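Local coordinates for dual specificity protein phosphatase 18 (Homo sapiens, PDB 2ESB) that removes phosphate from tyrosine and, less readily, threonine of MAP-kinase-derived peptides, acting as a dual-specificity protein phosphatase, at residues A[84-87]-A[88-92]. Residues are numbered along the deposited sequence; the frame is centred on the assembly and turned at random.
Sequences DPIA and DHIHS
D88 sits one helical turn after D84, and its side chain lies back over the carbonyl oxygen of that residue. From the backbone outward, CB of D88 is 3.5 Å from D84 O, and CG comes closer still, 3.1 Å from the same oxygen. With CG beside the residue's own backbone N (chi1 -63°), the side chain stays close to the N-H that bonds D84 O at 3.0 Å. At the tip, OD2 of D88 is 3.2 Å and OD1 3.5 Å from D84 O, neither bonded to it; OD1 takes a hydrogen bond from Y122 OH and a salt bridge from K121 NZ. K121 also forms a salt bridge with D84 OD2, which probably eases the repulsion between the two carboxylates; Y154 bonds the same D84 oxygen. All this belongs to helix 83-95 of the dual-specificity phosphatase domain, an amphipathic helix packed on the central mixed sheet alongside helix 110-122. With an alanine in place of D88, Y122 OH and K121 NZ would probably lose the carboxylate oxygen they share, K121 keeping its bridge to D84. On the buried flank I86 and I90 meet through their methyls, CG2 of I86 to CD1 of I90 at 3.9 Å, with I86 also reaching I50 and M67 of the sheet and I90 reaching Y118. CG1 of I90 brushes I86 O at 3.3 Å, while the N-H of I90 bonds that oxygen at 2.9 Å. H91 N bonds A87 O, and the H91 imidazole stacks on Y122.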
loop_
_atom_site.group_PDB
_atom_site.type_symbol
_atom_site.label_atom_id
_atom_site.label_comp_id
_atom_site.label_asym_id
_atom_site.label_seq_id
_atom_site.Cartn_x
_atom_site.Cartn_y
_atom_site.Cartn_z
ATOM N N ASP A 84 -10.105 3.825 3.059
ATOM C CA ASP A 84 -10.418 4.208 4.438
ATOM C C ASP A 84 -10.444 3.058 5.426
ATOM O O ASP A 84 -9.861 3.146 6.507
ATOM C CB ASP A 84 -11.763 4.933 4.499
ATOM C CG ASP A 84 -11.630 6.405 4.225
ATOM O OD1 ASP A 84 -12.398 6.929 3.393
ATOM O OD2 ASP A 84 -10.753 7.035 4.851
ATOM N N PRO A 85 -11.136 1.966 5.082
ATOM C CA PRO A 85 -11.178 0.848 6.018
ATOM C C PRO A 85 -9.819 0.212 6.312
ATOM O O PRO A 85 -9.544 -0.141 7.458
ATOM C CB PRO A 85 -12.179 -0.108 5.373
ATOM C CG PRO A 85 -12.125 0.250 3.916
ATOM C CD PRO A 85 -12.040 1.736 3.942
ATOM N N ILE A 86 -8.964 0.075 5.304
ATOM C CA ILE A 86 -7.655 -0.508 5.551
ATOM C C ILE A 86 -6.735 0.487 6.265
ATOM O O ILE A 86 -5.934 0.089 7.110
ATOM C CB ILE A 86 -6.990 -0.989 4.256
ATOM C CG1 ILE A 86 -7.784 -2.166 3.680
ATOM C CG2 ILE A 86 -5.545 -1.406 4.540
ATOM C CD1 ILE A 86 -7.858 -3.373 4.598
ATOM N N ALA A 87 -6.841 1.776 5.933
ATOM C CA ALA A 87 -6.020 2.789 6.606
ATOM C C ALA A 87 -6.332 2.774 8.111
ATOM O O ALA A 87 -5.430 2.822 8.962
ATOM C CB ALA A 87 -6.309 4.174 6.033
ATOM N N ASP A 88 -7.615 2.709 8.444
ATOM C CA ASP A 88 -8.013 2.685 9.851
ATOM C C ASP A 88 -7.530 1.392 10.525
ATOM O O ASP A 88 -7.187 1.385 11.710
ATOM C CB ASP A 88 -9.533 2.791 9.979
ATOM C CG ASP A 88 -10.083 4.114 9.449
ATOM O OD1 ASP A 88 -9.325 5.096 9.305
ATOM O OD2 ASP A 88 -11.298 4.171 9.188
ATOM N N HIS A 89 -7.483 0.305 9.761
ATOM C CA HIS A 89 -7.041 -0.978 10.306
ATOM C C HIS A 89 -5.554 -0.878 10.661
ATOM O O HIS A 89 -5.137 -1.286 11.736
ATOM C CB HIS A 89 -7.279 -2.090 9.275
ATOM C CG HIS A 89 -7.172 -3.482 9.828
ATOM N ND1 HIS A 89 -6.029 -3.971 10.424
ATOM C CD2 HIS A 89 -8.051 -4.513 9.805
ATOM C CE1 HIS A 89 -6.205 -5.245 10.736
ATOM N NE2 HIS A 89 -7.423 -5.598 10.370
ATOM N N ILE A 90 -4.757 -0.331 9.752
ATOM C CA ILE A 90 -3.324 -0.177 10.001
ATOM C C ILE A 90 -3.110 0.672 11.253
ATOM O O ILE A 90 -2.283 0.357 12.106
ATOM C CB ILE A 90 -2.639 0.484 8.784
ATOM C CG1 ILE A 90 -2.744 -0.460 7.579
ATOM C CG2 ILE A 90 -1.182 0.806 9.101
ATOM C CD1 ILE A 90 -2.395 0.206 6.256
ATOM N N HIS A 91 -3.868 1.752 11.353
ATOM C CA HIS A 91 -3.774 2.640 12.503
ATOM C C HIS A 91 -4.136 1.919 13.803
ATOM O O HIS A 91 -3.441 2.069 14.807
ATOM C CB HIS A 91 -4.699 3.842 12.310
ATOM C CG HIS A 91 -4.694 4.788 13.468
ATOM N ND1 HIS A 91 -3.572 5.496 13.846
ATOM C CD2 HIS A 91 -5.662 5.114 14.356
ATOM C CE1 HIS A 91 -3.849 6.214 14.919
ATOM N NE2 HIS A 91 -5.110 6.000 15.249
ATOM N N SER A 92 -5.211 1.130 13.791
ATOM C CA SER A 92 -5.619 0.409 15.003
ATOM C C SER A 92 -4.555 -0.574 15.463
ATOM O O SER A 92 -4.318 -0.718 16.663
ATOM C CB SER A 92 -6.927 -0.343 14.781
ATOM O OG SER A 92 -7.974 0.560 14.490
#